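PDB 4F53: SusD homolog from Bacteroides ovatus, which probably binds glycans, perhaps mucin O-glycans, at the outer membrane as a member of the SusD/RagB lipoprotein family. Local coordinates for residues 25-30 with 100-105; 90-95 with 125-130; 115-120 with 134-139; 478-483 with 494-499. All coordinates share one frame; numbering follows the deposited sequence.

Interaction 1 of 4, residues 25-30 with 100-105. With ACT (acetate ion), chain C.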
loop_
_atom_site.group_PDB
_atom_site.type_symbol
_atom_site.label_atom_id
_atom_site.label_comp_id
_atom_site.label_asym_id
_atom_site.label_seq_id
_atom_site.Cartn_x
_atom_site.Cartn_y
_atom_site.Cartn_z
ATOM N N TRP A 25 11.578 28.524 -13.527
ATOM C CA TRP A 25 10.279 27.885 -13.263
ATOM C C TRP A 25 10.176 26.564 -14.014
ATOM O O TRP A 25 9.609 25.606 -13.502
ATOM C CB TRP A 25 9.094 28.815 -13.644
ATOM C CG TRP A 25 7.884 28.086 -14.172
ATOM C CD1 TRP A 25 7.483 28.001 -15.474
ATOM C CD2 TRP A 25 7.004 27.235 -13.426
ATOM N NE1 TRP A 25 6.392 27.168 -15.581
ATOM C CE2 TRP A 25 6.083 26.679 -14.341
ATOM C CE3 TRP A 25 6.929 26.857 -12.074
ATOM C CZ2 TRP A 25 5.082 25.792 -13.944
ATOM C CZ3 TRP A 25 5.938 25.976 -11.684
ATOM C CH2 TRP A 25 5.031 25.454 -12.612
ATOM N N TYR A 26 10.718 26.520 -15.242
ATOM C CA TYR A 26 10.645 25.312 -16.064
ATOM C C TYR A 26 11.285 24.110 -15.335
ATOM O O TYR A 26 10.691 23.032 -15.311
ATOM C CB TYR A 26 11.317 25.543 -17.431
ATOM C CG TYR A 26 11.090 24.415 -18.412
ATOM C CD1 TYR A 26 10.002 24.431 -19.280
ATOM C CD2 TYR A 26 11.954 23.322 -18.465
ATOM C CE1 TYR A 26 9.776 23.386 -20.176
ATOM C CE2 TYR A 26 11.732 22.265 -19.349
ATOM C CZ TYR A 26 10.650 22.312 -20.217
ATOM O OH TYR A 26 10.433 21.296 -21.120
ATOM N N LEU A 27 12.482 24.312 -14.726
ATOM C CA LEU A 27 13.215 23.273 -13.995
ATOM C C LEU A 27 12.506 22.910 -12.681
ATOM O O LEU A 27 12.378 21.727 -12.401
ATOM C CB LEU A 27 14.682 23.695 -13.738
ATOM C CG LEU A 27 15.575 22.762 -12.883
ATOM C CD1 LEU A 27 15.655 21.337 -13.454
ATOM C CD2 LEU A 27 16.955 23.330 -12.727
ATOM N N VAL A 28 12.044 23.914 -11.901
ATOM C CA VAL A 28 11.344 23.750 -10.613
ATOM C C VAL A 28 10.072 22.870 -10.807
ATOM O O VAL A 28 9.867 21.919 -10.048
ATOM C CB VAL A 28 11.026 25.135 -9.978
ATOM C CG1 VAL A 28 9.963 25.043 -8.879
ATOM C CG2 VAL A 28 12.295 25.791 -9.445
ATOM N N ARG A 29 9.272 23.165 -11.852
ATOM C CA ARG A 29 8.064 22.445 -12.266
ATOM C C ARG A 29 8.409 20.992 -12.590
ATOM O O ARG A 29 7.692 20.078 -12.195
ATOM C CB ARG A 29 7.459 23.141 -13.493
ATOM C CG ARG A 29 6.442 22.328 -14.294
ATOM C CD ARG A 29 6.480 22.719 -15.755
ATOM N NE ARG A 29 5.798 21.735 -16.593
ATOM C CZ ARG A 29 5.548 21.895 -17.889
ATOM N NH1 ARG A 29 5.922 23.009 -18.512
ATOM N NH2 ARG A 29 4.912 20.951 -18.569
ATOM N N SER A 30 9.506 20.799 -13.319
ATOM C CA SER A 30 10.021 19.499 -13.718
ATOM C C SER A 30 10.415 18.647 -12.479
ATOM O O SER A 30 10.034 17.482 -12.401
ATOM C CB SER A 30 11.208 19.690 -14.660
ATOM O OG SER A 30 11.679 18.445 -15.147
ATOM N N TYR A 100 15.168 16.467 -5.065
ATOM C CA TYR A 100 14.732 17.128 -3.840
ATOM C C TYR A 100 15.756 18.204 -3.423
ATOM O O TYR A 100 15.377 19.359 -3.189
ATOM C CB TYR A 100 14.508 16.089 -2.728
ATOM C CG TYR A 100 14.309 16.662 -1.348
ATOM C CD1 TYR A 100 13.063 17.129 -0.938
ATOM C CD2 TYR A 100 15.364 16.730 -0.442
ATOM C CE1 TYR A 100 12.872 17.647 0.340
ATOM C CE2 TYR A 100 15.189 17.255 0.835
ATOM C CZ TYR A 100 13.943 17.718 1.222
ATOM O OH TYR A 100 13.787 18.224 2.489
ATOM N N PHE A 101 17.040 17.842 -3.370
ATOM C CA PHE A 101 18.093 18.796 -2.996
ATOM C C PHE A 101 18.225 19.905 -4.044
ATOM O O PHE A 101 18.435 21.062 -3.681
ATOM C CB PHE A 101 19.439 18.073 -2.797
ATOM C CG PHE A 101 19.463 17.144 -1.602
ATOM C CD1 PHE A 101 19.134 17.608 -0.331
ATOM C CD2 PHE A 101 19.894 15.826 -1.734
ATOM C CE1 PHE A 101 19.169 16.754 0.773
ATOM C CE2 PHE A 101 19.931 14.974 -0.624
ATOM C CZ PHE A 101 19.559 15.440 0.617
ATOM N N ASN A 102 18.041 19.563 -5.329
ATOM C CA ASN A 102 18.126 20.517 -6.422
ATOM C C ASN A 102 16.993 21.551 -6.330
ATOM O O ASN A 102 17.287 22.746 -6.419
ATOM C CB ASN A 102 18.133 19.799 -7.766
ATOM C CG ASN A 102 18.538 20.657 -8.933
ATOM O OD1 ASN A 102 19.032 21.786 -8.790
ATOM N ND2 ASN A 102 18.318 20.143 -10.125
ATOM N N LEU A 103 15.732 21.101 -6.118
ATOM C CA LEU A 103 14.547 21.964 -5.968
ATOM C C LEU A 103 14.737 22.972 -4.829
ATOM O O LEU A 103 14.333 24.125 -4.976
ATOM C CB LEU A 103 13.271 21.124 -5.721
ATOM C CG LEU A 103 11.919 21.870 -5.747
ATOM C CD1 LEU A 103 10.830 20.996 -6.294
ATOM C CD2 LEU A 103 11.516 22.357 -4.360
ATOM N N LYS A 104 15.336 22.537 -3.694
ATOM C CA LYS A 104 15.598 23.387 -2.534
ATOM C C LYS A 104 16.640 24.479 -2.886
ATOM O O LYS A 104 16.564 25.572 -2.327
ATOM C CB LYS A 104 16.056 22.554 -1.327
ATOM C CG LYS A 104 14.936 21.760 -0.640
ATOM C CD LYS A 104 15.546 20.767 0.329
ATOM C CE LYS A 104 15.277 21.100 1.769
ATOM N NZ LYS A 104 16.113 20.275 2.689
ATOM N N ASN A 105 17.569 24.195 -3.828
ATOM C CA ASN A 105 18.579 25.160 -4.307
ATOM C C ASN A 105 18.022 26.054 -5.428
ATOM O O ASN A 105 18.565 27.122 -5.675
ATOM C CB ASN A 105 19.846 24.443 -4.830
ATOM C CG ASN A 105 20.615 23.614 -3.821
ATOM O OD1 ASN A 105 20.599 23.873 -2.608
ATOM N ND2 ASN A 105 21.355 22.622 -4.320
HETATM C C ACT C . 16.892 17.696 5.345
HETATM O O ACT C . 17.756 17.594 4.443
HETATM O OXT ACT C . 16.060 18.670 5.447
HETATM C CH3 ACT C . 16.838 16.556 6.406
#
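V28 and L103 bring helix 25-37 and helix 82-106 close together, with their CA atoms only 5.9 Å apart, and they form the tightly packed part of the contact. Both side chains are buried. L103 CD1 lies 4.0 Å from V28 O, although this approach belongs to one of two modelled leucine conformers and is to that extent doubtful. The same two residues also pack against helix 110-131, V28 on F112 and L103 on L113 and A116, so the contact is one edge of a three-helix junction.

The looser side is where L27 and N102 meet: L27 CD2 comes within 4.3 Å of N102 ND2, a touch without a hydrogen bond between partly exposed residues. N102 OD1 is engaged instead by Q106 on its own helix. On another face of 100-105, the chain of K104, bent at chi3 (111°), lays CD 3.5 Å above the plane of the Y100 ring, toward its rim. Its NZ donates to Y100 OH at 3.1 Å and reaches a bound acetate, probably from the crystallisation liquor, through a weak hydrogen bond of 3.2 Å from NZ to OXT. Y100 OH is further bonded to E117. A phenylalanine in place of Y100 would keep the ring beneath K104 but is likely to leave K104 NZ and E117 without the hydroxyl that joins them.

No hydrogen bond crosses between 25-30 and 100-105, which implies that the two helices are held here by van der Waals fit, whereas the polar chemistry of Y100 and K104 is spent on other partners.

Interaction 2 of 4, residues 90-95 with 125-130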
loop_
_atom_site.group_PDB
_atom_site.type_symbol
_atom_site.label_atom_id
_atom_site.label_comp_id
_atom_site.label_asym_id
_atom_site.label_seq_id
_atom_site.Cartn_x
_atom_site.Cartn_y
_atom_site.Cartn_z
ATOM N N ASN A 90 17.456 1.392 -2.077
ATOM C CA ASN A 90 18.376 2.230 -2.846
ATOM C C ASN A 90 17.719 3.038 -3.946
ATOM O O ASN A 90 18.074 4.200 -4.099
ATOM C CB ASN A 90 19.513 1.394 -3.464
ATOM C CG ASN A 90 20.506 0.878 -2.448
ATOM O OD1 ASN A 90 20.216 -0.027 -1.661
ATOM N ND2 ASN A 90 21.706 1.443 -2.440
ATOM N N ASP A 91 16.790 2.444 -4.722
ATOM C CA ASP A 91 16.177 3.144 -5.843
ATOM C C ASP A 91 15.283 4.296 -5.402
ATOM O O ASP A 91 15.226 5.283 -6.121
ATOM C CB ASP A 91 15.437 2.182 -6.779
ATOM C CG ASP A 91 16.340 1.320 -7.652
ATOM O OD1 ASP A 91 17.505 1.056 -7.243
ATOM O OD2 ASP A 91 15.888 0.907 -8.737
ATOM N N PHE A 92 14.661 4.245 -4.216
ATOM C CA PHE A 92 13.895 5.403 -3.739
ATOM C C PHE A 92 14.815 6.587 -3.436
ATOM O O PHE A 92 14.474 7.710 -3.800
ATOM C CB PHE A 92 13.050 5.080 -2.512
ATOM C CG PHE A 92 11.715 4.468 -2.851
ATOM C CD1 PHE A 92 10.716 5.225 -3.463
ATOM C CD2 PHE A 92 11.443 3.145 -2.540
ATOM C CE1 PHE A 92 9.477 4.660 -3.767
ATOM C CE2 PHE A 92 10.198 2.590 -2.826
ATOM C CZ PHE A 92 9.231 3.346 -3.446
ATOM N N TYR A 93 15.997 6.329 -2.840
ATOM C CA TYR A 93 16.976 7.376 -2.509
ATOM C C TYR A 93 17.596 7.983 -3.776
ATOM O O TYR A 93 17.676 9.204 -3.856
ATOM C CB TYR A 93 18.067 6.849 -1.551
ATOM C CG TYR A 93 17.564 6.712 -0.127
ATOM C CD1 TYR A 93 16.785 5.619 0.259
ATOM C CD2 TYR A 93 17.827 7.697 0.824
ATOM C CE1 TYR A 93 16.303 5.500 1.559
ATOM C CE2 TYR A 93 17.349 7.585 2.128
ATOM C CZ TYR A 93 16.600 6.480 2.493
ATOM O OH TYR A 93 16.113 6.382 3.764
ATOM N N SER A 94 17.985 7.147 -4.773
ATOM C CA SER A 94 18.581 7.563 -6.062
ATOM C C SER A 94 17.625 8.400 -6.896
ATOM O O SER A 94 18.037 9.333 -7.596
ATOM C CB SER A 94 18.968 6.342 -6.898
ATOM O OG SER A 94 19.813 5.455 -6.189
ATOM N N LYS A 95 16.347 8.022 -6.861
ATOM C CA LYS A 95 15.338 8.686 -7.676
ATOM C C LYS A 95 14.759 9.924 -7.001
ATOM O O LYS A 95 14.373 10.850 -7.714
ATOM C CB LYS A 95 14.207 7.718 -8.042
ATOM C CG LYS A 95 14.667 6.607 -8.975
ATOM C CD LYS A 95 13.557 5.590 -9.142
ATOM C CE LYS A 95 14.042 4.335 -9.816
ATOM N NZ LYS A 95 14.229 4.546 -11.265
ATOM N N LEU A 125 7.800 7.515 3.923
ATOM C CA LEU A 125 6.839 6.761 4.752
ATOM C C LEU A 125 6.778 5.317 4.230
ATOM O O LEU A 125 6.810 4.413 5.035
ATOM C CB LEU A 125 5.431 7.399 4.764
ATOM C CG LEU A 125 4.347 6.737 5.654
ATOM C CD1 LEU A 125 4.740 6.777 7.151
ATOM C CD2 LEU A 125 2.999 7.419 5.456
ATOM N N ARG A 126 6.741 5.105 2.895
ATOM C CA ARG A 126 6.767 3.755 2.283
ATOM C C ARG A 126 8.040 3.010 2.690
ATOM O O ARG A 126 7.979 1.837 3.038
ATOM C CB ARG A 126 6.739 3.791 0.738
ATOM C CG ARG A 126 5.623 4.554 0.079
ATOM C CD ARG A 126 5.840 4.552 -1.424
ATOM N NE ARG A 126 6.023 3.180 -1.904
ATOM C CZ ARG A 126 5.300 2.590 -2.843
ATOM N NH1 ARG A 126 4.354 3.266 -3.483
ATOM N NH2 ARG A 126 5.534 1.330 -3.169
ATOM N N VAL A 127 9.192 3.709 2.614
ATOM C CA VAL A 127 10.524 3.173 2.910
ATOM C C VAL A 127 10.653 2.799 4.406
ATOM O O VAL A 127 11.070 1.672 4.689
ATOM C CB VAL A 127 11.673 4.107 2.431
ATOM C CG1 VAL A 127 13.035 3.439 2.638
ATOM C CG2 VAL A 127 11.479 4.506 0.956
ATOM N N THR A 128 10.281 3.696 5.347
ATOM C CA THR A 128 10.372 3.322 6.758
ATOM C C THR A 128 9.351 2.204 7.077
ATOM O O THR A 128 9.661 1.294 7.849
ATOM C CB THR A 128 10.303 4.510 7.737
ATOM O OG1 THR A 128 10.559 3.969 9.023
ATOM C CG2 THR A 128 8.932 5.228 7.763
ATOM N N ASP A 129 8.190 2.215 6.436
ATOM C CA ASP A 129 7.202 1.141 6.637
ATOM C C ASP A 129 7.675 -0.185 6.035
ATOM O O ASP A 129 7.151 -1.228 6.414
ATOM C CB ASP A 129 5.825 1.529 6.083
ATOM C CG ASP A 129 5.128 2.599 6.923
ATOM O OD1 ASP A 129 5.641 2.935 8.012
ATOM O OD2 ASP A 129 4.069 3.091 6.492
ATOM N N THR A 130 8.696 -0.161 5.139
ATOM C CA THR A 130 9.276 -1.387 4.572
ATOM C C THR A 130 10.424 -1.907 5.455
ATOM O O THR A 130 10.545 -3.115 5.644
ATOM C CB THR A 130 9.767 -1.143 3.125
ATOM O OG1 THR A 130 8.703 -0.620 2.349
ATOM C CG2 THR A 130 10.279 -2.405 2.448
#
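F92, the first residue of 90-95 to meet 125-130, has its CB directed toward the opposing helix and touches two residues there. The ring lies against V127, with F92 CD2 3.8 Å from V127 CG2, and the two side chains run alongside one another in opposing senses. The far end meets R126, where F92 CZ lies 3.6 Å from R126 NE. The arginine chain, bent at chi3 (53°), crosses the phenylalanine at about a right angle, and its guanidinium plane is inclined 41° to the ring. The charged end is secured beyond the pair by a salt bridge to D51 and a hydrogen bond to M39 O, so the buried charge beside the aromatic ring is probably compensated.

Y93 follows, and its CE1 approaches the other methyl of V127, 4.0 Å from V127 CG1. V127 thus sends one branch to each aromatic residue. The phenol passes beyond the valine to P135 O, to which Y93 OH is hydrogen-bonded. One step on, S94 OG donates to N90 O within its own helix.

The axes of the two segments run 10.9 Å apart at a signed crossing angle of -159°. Such an antiparallel pair, from successive helices 82-106 and 110-131, is a helical hairpin, the kind of element from which TPR-like folds are built.

Interaction 3 of 4, residues 115-120 with 134-139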
loop_
_atom_site.group_PDB
_atom_site.type_symbol
_atom_site.label_atom_id
_atom_site.label_comp_id
_atom_site.label_asym_id
_atom_site.label_seq_id
_atom_site.Cartn_x
_atom_site.Cartn_y
_atom_site.Cartn_z
ATOM N N LEU A 115 5.318 21.466 -0.572
ATOM C CA LEU A 115 4.868 20.342 -1.386
ATOM C C LEU A 115 6.006 19.320 -1.576
ATOM O O LEU A 115 5.769 18.129 -1.451
ATOM C CB LEU A 115 4.363 20.835 -2.734
ATOM C CG LEU A 115 2.996 21.483 -2.734
ATOM C CD1 LEU A 115 2.774 22.182 -4.040
ATOM C CD2 LEU A 115 1.896 20.464 -2.476
ATOM N N ALA A 116 7.247 19.794 -1.820
ATOM C CA ALA A 116 8.430 18.934 -1.952
ATOM C C ALA A 116 8.622 18.101 -0.672
ATOM O O ALA A 116 8.843 16.893 -0.761
ATOM C CB ALA A 116 9.670 19.781 -2.236
ATOM N N GLU A 117 8.465 18.737 0.510
ATOM C CA GLU A 117 8.547 18.071 1.813
ATOM C C GLU A 117 7.397 17.084 2.020
ATOM O O GLU A 117 7.620 16.027 2.604
ATOM C CB GLU A 117 8.558 19.090 2.966
ATOM C CG GLU A 117 9.248 18.570 4.218
ATOM C CD GLU A 117 10.725 18.265 4.043
ATOM O OE1 GLU A 117 11.374 18.904 3.180
ATOM O OE2 GLU A 117 11.233 17.374 4.762
ATOM N N LEU A 118 6.174 17.428 1.560
ATOM C CA LEU A 118 5.008 16.543 1.651
ATOM C C LEU A 118 5.272 15.249 0.854
ATOM O O LEU A 118 4.996 14.167 1.363
ATOM C CB LEU A 118 3.729 17.246 1.156
ATOM C CG LEU A 118 2.416 16.416 1.175
ATOM C CD1 LEU A 118 2.030 16.003 2.583
ATOM C CD2 LEU A 118 1.277 17.189 0.543
ATOM N N TYR A 119 5.849 15.362 -0.372
ATOM C CA TYR A 119 6.177 14.218 -1.227
ATOM C C TYR A 119 7.236 13.370 -0.560
ATOM O O TYR A 119 7.084 12.156 -0.525
ATOM C CB TYR A 119 6.640 14.677 -2.631
ATOM C CG TYR A 119 5.638 15.545 -3.372
ATOM C CD1 TYR A 119 4.263 15.416 -3.146
ATOM C CD2 TYR A 119 6.060 16.476 -4.319
ATOM C CE1 TYR A 119 3.340 16.194 -3.842
ATOM C CE2 TYR A 119 5.144 17.276 -5.005
ATOM C CZ TYR A 119 3.788 17.116 -4.778
ATOM O OH TYR A 119 2.899 17.910 -5.452
ATOM N N ARG A 120 8.263 14.012 0.037
ATOM C CA ARG A 120 9.325 13.353 0.808
ATOM C C ARG A 120 8.748 12.508 1.949
ATOM O O ARG A 120 9.142 11.360 2.102
ATOM C CB ARG A 120 10.288 14.396 1.384
ATOM C CG ARG A 120 11.543 13.776 1.922
ATOM C CD ARG A 120 12.275 14.798 2.745
ATOM N NE ARG A 120 13.479 14.214 3.322
ATOM C CZ ARG A 120 14.095 14.688 4.392
ATOM N NH1 ARG A 120 13.621 15.756 5.019
ATOM N NH2 ARG A 120 15.184 14.093 4.852
ATOM N N ILE A 134 15.733 4.098 9.032
ATOM C CA ILE A 134 16.221 4.472 7.692
ATOM C C ILE A 134 17.035 5.786 7.758
ATOM O O ILE A 134 16.796 6.594 8.669
ATOM C CB ILE A 134 15.025 4.630 6.656
ATOM C CG1 ILE A 134 14.014 5.729 7.088
ATOM C CG2 ILE A 134 14.329 3.293 6.299
ATOM C CD1 ILE A 134 13.227 6.382 5.944
ATOM N N PRO A 135 17.929 6.079 6.781
ATOM C CA PRO A 135 18.526 7.424 6.744
ATOM C C PRO A 135 17.423 8.437 6.391
ATOM O O PRO A 135 16.690 8.253 5.404
ATOM C CB PRO A 135 19.618 7.330 5.662
ATOM C CG PRO A 135 19.617 5.919 5.186
ATOM C CD PRO A 135 18.355 5.264 5.622
ATOM N N TYR A 136 17.220 9.445 7.261
ATOM C CA TYR A 136 16.168 10.441 7.057
ATOM C C TYR A 136 16.663 11.868 7.419
ATOM O O TYR A 136 17.032 12.630 6.516
ATOM C CB TYR A 136 14.863 10.059 7.797
ATOM C CG TYR A 136 13.686 10.904 7.368
ATOM C CD1 TYR A 136 13.145 10.787 6.086
ATOM C CD2 TYR A 136 13.149 11.865 8.217
ATOM C CE1 TYR A 136 12.102 11.618 5.660
ATOM C CE2 TYR A 136 12.094 12.683 7.809
ATOM C CZ TYR A 136 11.587 12.567 6.524
ATOM O OH TYR A 136 10.571 13.382 6.103
ATOM N N SER A 137 16.717 12.216 8.711
ATOM C CA SER A 137 17.145 13.553 9.145
ATOM C C SER A 137 18.620 13.849 8.841
ATOM O O SER A 137 18.973 15.022 8.746
ATOM C CB SER A 137 16.885 13.763 10.634
ATOM O OG SER A 137 17.708 12.951 11.452
ATOM N N LYS A 138 19.467 12.820 8.663
ATOM C CA LYS A 138 20.897 13.079 8.429
ATOM C C LYS A 138 21.362 12.776 6.983
ATOM O O LYS A 138 22.562 12.596 6.773
ATOM C CB LYS A 138 21.750 12.288 9.433
ATOM C CG LYS A 138 21.513 12.697 10.874
ATOM C CD LYS A 138 22.006 11.629 11.806
ATOM C CE LYS A 138 21.769 12.006 13.243
ATOM N NZ LYS A 138 22.073 10.872 14.152
ATOM N N VAL A 139 20.440 12.765 5.990
ATOM C CA VAL A 139 20.797 12.476 4.596
ATOM C C VAL A 139 21.682 13.608 4.022
ATOM O O VAL A 139 21.362 14.801 4.159
ATOM C CB VAL A 139 19.600 12.157 3.655
ATOM C CG1 VAL A 139 18.885 10.881 4.074
ATOM C CG2 VAL A 139 18.627 13.326 3.561
HETATM O O HOH W 1 10.322 15.850 6.716
#
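An arginine-tyrosine cation-pi stack joins helix 110-131 to the type I beta turn Y136-V139 in the loop that follows it. The guanidinium of R120 lies flat over one face of the Y136 ring, with CZ 4.2 Å from the ring centroid and the planes 16° apart. R120 reaches that far because CG stands anti to the backbone N (chi1 -168°) and the chain stays extended as far as NE. R120 NH2, which lies over the middle of the ring, also comes within 3.8 Å of V139 CG2, at the last residue of the turn.

E117, one helical turn before R120, helps to set the rotation of the guanidinium. NH1 of R120 bonds to E117 OE2 over 2.9 Å in a salt bridge that uses the syn lone pair of the carboxylate and lies in the guanidinium plane. The other oxygen, E117 OE1, is hydrogen-bonded to Y100 OH. A water ties the E117 carboxylate to the loop: it donates to E117 OE2 and accepts from Y136 OH, each at 2.6 Å. Replacing R120 by a leucine would probably leave the E117 carboxylate without its cationic mate and the Y136 face without the flat group that covers it.

Helix 82-106 flanks the stack, with Y97 OH hydrogen-bonded to R120 NE and F96 and Y100 packed against the arginine. Helix 152-173 supports Y136 through K158 and M159, so the turn is set between these two helices and helix 110-131.

Interaction 4 of 4, residues 478-483 with 494-499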
loop_
_atom_site.group_PDB
_atom_site.type_symbol
_atom_site.label_atom_id
_atom_site.label_comp_id
_atom_site.label_asym_id
_atom_site.label_seq_id
_atom_site.Cartn_x
_atom_site.Cartn_y
_atom_site.Cartn_z
HETATM N N MSE A 478 11.453 -5.840 5.119
HETATM C CA MSE A 478 12.490 -6.281 4.207
HETATM C C MSE A 478 13.812 -6.130 4.918
HETATM O O MSE A 478 13.975 -5.164 5.676
HETATM C CB MSE A 478 12.466 -5.474 2.888
HETATM C CG MSE A 478 11.253 -5.788 2.020
HETATM SE SE MSE A 478 11.293 -7.560 1.226
HETATM C CE MSE A 478 12.908 -7.416 0.119
ATOM N N PRO A 479 14.770 -7.070 4.708
ATOM C CA PRO A 479 16.094 -6.894 5.315
ATOM C C PRO A 479 16.898 -5.851 4.547
ATOM O O PRO A 479 16.642 -5.629 3.365
ATOM C CB PRO A 479 16.713 -8.286 5.209
ATOM C CG PRO A 479 16.076 -8.901 4.008
ATOM C CD PRO A 479 14.726 -8.259 3.821
ATOM N N TYR A 480 17.862 -5.204 5.204
ATOM C CA TYR A 480 18.699 -4.200 4.544
ATOM C C TYR A 480 19.533 -4.835 3.436
ATOM O O TYR A 480 20.042 -5.941 3.632
ATOM C CB TYR A 480 19.631 -3.489 5.558
ATOM C CG TYR A 480 18.892 -2.687 6.608
ATOM C CD1 TYR A 480 18.001 -1.679 6.244
ATOM C CD2 TYR A 480 19.121 -2.897 7.966
ATOM C CE1 TYR A 480 17.324 -0.935 7.204
ATOM C CE2 TYR A 480 18.448 -2.155 8.935
ATOM C CZ TYR A 480 17.539 -1.186 8.545
ATOM O OH TYR A 480 16.866 -0.441 9.475
ATOM N N PRO A 481 19.692 -4.168 2.267
ATOM C CA PRO A 481 20.552 -4.737 1.200
ATOM C C PRO A 481 21.981 -5.013 1.708
ATOM O O PRO A 481 22.544 -4.200 2.458
ATOM C CB PRO A 481 20.533 -3.659 0.111
ATOM C CG PRO A 481 19.266 -2.884 0.354
ATOM C CD PRO A 481 19.127 -2.861 1.864
ATOM N N THR A 482 22.559 -6.183 1.304
ATOM C CA THR A 482 23.897 -6.645 1.695
ATOM C C THR A 482 24.977 -5.594 1.355
ATOM O O THR A 482 25.945 -5.457 2.097
ATOM C CB THR A 482 24.205 -8.034 1.067
ATOM O OG1 THR A 482 25.549 -8.410 1.364
ATOM C CG2 THR A 482 23.966 -8.096 -0.452
ATOM N N ASP A 483 24.799 -4.851 0.243
ATOM C CA ASP A 483 25.732 -3.821 -0.246
ATOM C C ASP A 483 25.854 -2.654 0.707
ATOM O O ASP A 483 26.893 -1.990 0.716
ATOM C CB ASP A 483 25.293 -3.284 -1.625
ATOM C CG ASP A 483 25.690 -4.131 -2.826
ATOM O OD1 ASP A 483 26.741 -4.809 -2.756
ATOM O OD2 ASP A 483 24.979 -4.067 -3.865
ATOM N N ALA A 494 24.497 -0.133 13.365
ATOM C CA ALA A 494 23.846 0.648 14.397
ATOM C C ALA A 494 22.322 0.640 14.143
ATOM O O ALA A 494 21.542 0.540 15.095
ATOM C CB ALA A 494 24.410 2.067 14.423
ATOM N N ALA A 495 21.913 0.670 12.867
ATOM C CA ALA A 495 20.501 0.611 12.441
ATOM C C ALA A 495 19.843 -0.710 12.835
ATOM O O ALA A 495 18.683 -0.718 13.230
ATOM C CB ALA A 495 20.402 0.787 10.944
ATOM N N VAL A 496 20.587 -1.831 12.720
ATOM C CA VAL A 496 20.090 -3.166 13.094
ATOM C C VAL A 496 19.947 -3.202 14.627
ATOM O O VAL A 496 18.980 -3.762 15.141
ATOM C CB VAL A 496 20.979 -4.309 12.527
ATOM C CG1 VAL A 496 20.519 -5.672 13.016
ATOM C CG2 VAL A 496 20.969 -4.279 11.010
ATOM N N ALA A 497 20.860 -2.521 15.339
ATOM C CA ALA A 497 20.797 -2.412 16.787
ATOM C C ALA A 497 19.580 -1.562 17.194
ATOM O O ALA A 497 18.865 -1.933 18.124
ATOM C CB ALA A 497 22.084 -1.823 17.323
ATOM N N THR A 498 19.299 -0.469 16.450
ATOM C CA THR A 498 18.135 0.410 16.686
ATOM C C THR A 498 16.828 -0.364 16.398
ATOM O O THR A 498 15.871 -0.265 17.175
ATOM C CB THR A 498 18.247 1.679 15.814
ATOM O OG1 THR A 498 19.424 2.401 16.164
ATOM C CG2 THR A 498 17.057 2.590 15.947
ATOM N N LEU A 499 16.803 -1.122 15.281
ATOM C CA LEU A 499 15.662 -1.941 14.848
ATOM C C LEU A 499 15.272 -2.931 15.949
ATOM O O LEU A 499 14.093 -3.063 16.263
ATOM C CB LEU A 499 16.017 -2.689 13.534
ATOM C CG LEU A 499 15.050 -3.785 13.025
ATOM C CD1 LEU A 499 13.779 -3.187 12.395
ATOM C CD2 LEU A 499 15.742 -4.721 12.073
#
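Chi1 of -64° sets Y480 CG anti to its carbonyl carbon and sends the ring out of the 478-483 segment toward helix 489-502. On that helix, V496 has chi1 of 175°, which puts CG1 anti to the backbone N and turns CG2 to the tyrosine. The methyl arrives at the ring edge, near the ring plane: V496 CG2 is 3.8 Å from Y480 CD2 and 3.9 Å from Y480 CE2. The valine thus grazes the flank of the ring without covering its face.

Farther out along the same side of the phenol, A495 meets the tyrosine with its CB, 4.1 Å from Y480 CE2 and 4.0 Å from Y480 OH. The small side chain is consistent with the close approach of the hydroxyl end to the helix. No hydrogen bond passes between the segments; Y480 OH is instead bonded to P133 O, which satisfies the buried polar end of an otherwise apolar contact.

Around the ring, R477 makes a cation-pi contact and Y149 meets it edge-to-face, adding aromatic and cationic partners to the aliphatic ones of the helix. Y480 sits where the chain leading into helix 482-487 passes helix 489-502, close to the loop after helix 110-131, while P481 next to it packs on F89 and N90 of helix 82-106.

Overall arrangement
Interactions 1, 2 and 3 are built around the hairpin of helices 82-106 and 110-131. Interactions 1 and 2 share helix 82-106, with centres 20 Å apart, and interactions 2 and 3 share helix 110-131, with centres only 10 Å apart. Interaction 3 touches both, through Y100 OH with E117 OE1 and Y93 OH with P135 O. Along the chain, interaction 2 alternates with 1 and with 3, whereas interaction 4 comes last. Its centre nevertheless lies about 14 Å from that of interaction 2, and the two touch through a probable hydrogen bond between M478 N and T130 O. The late segment thus returns to the early hairpin, tying distant parts of the sequence into one helical body.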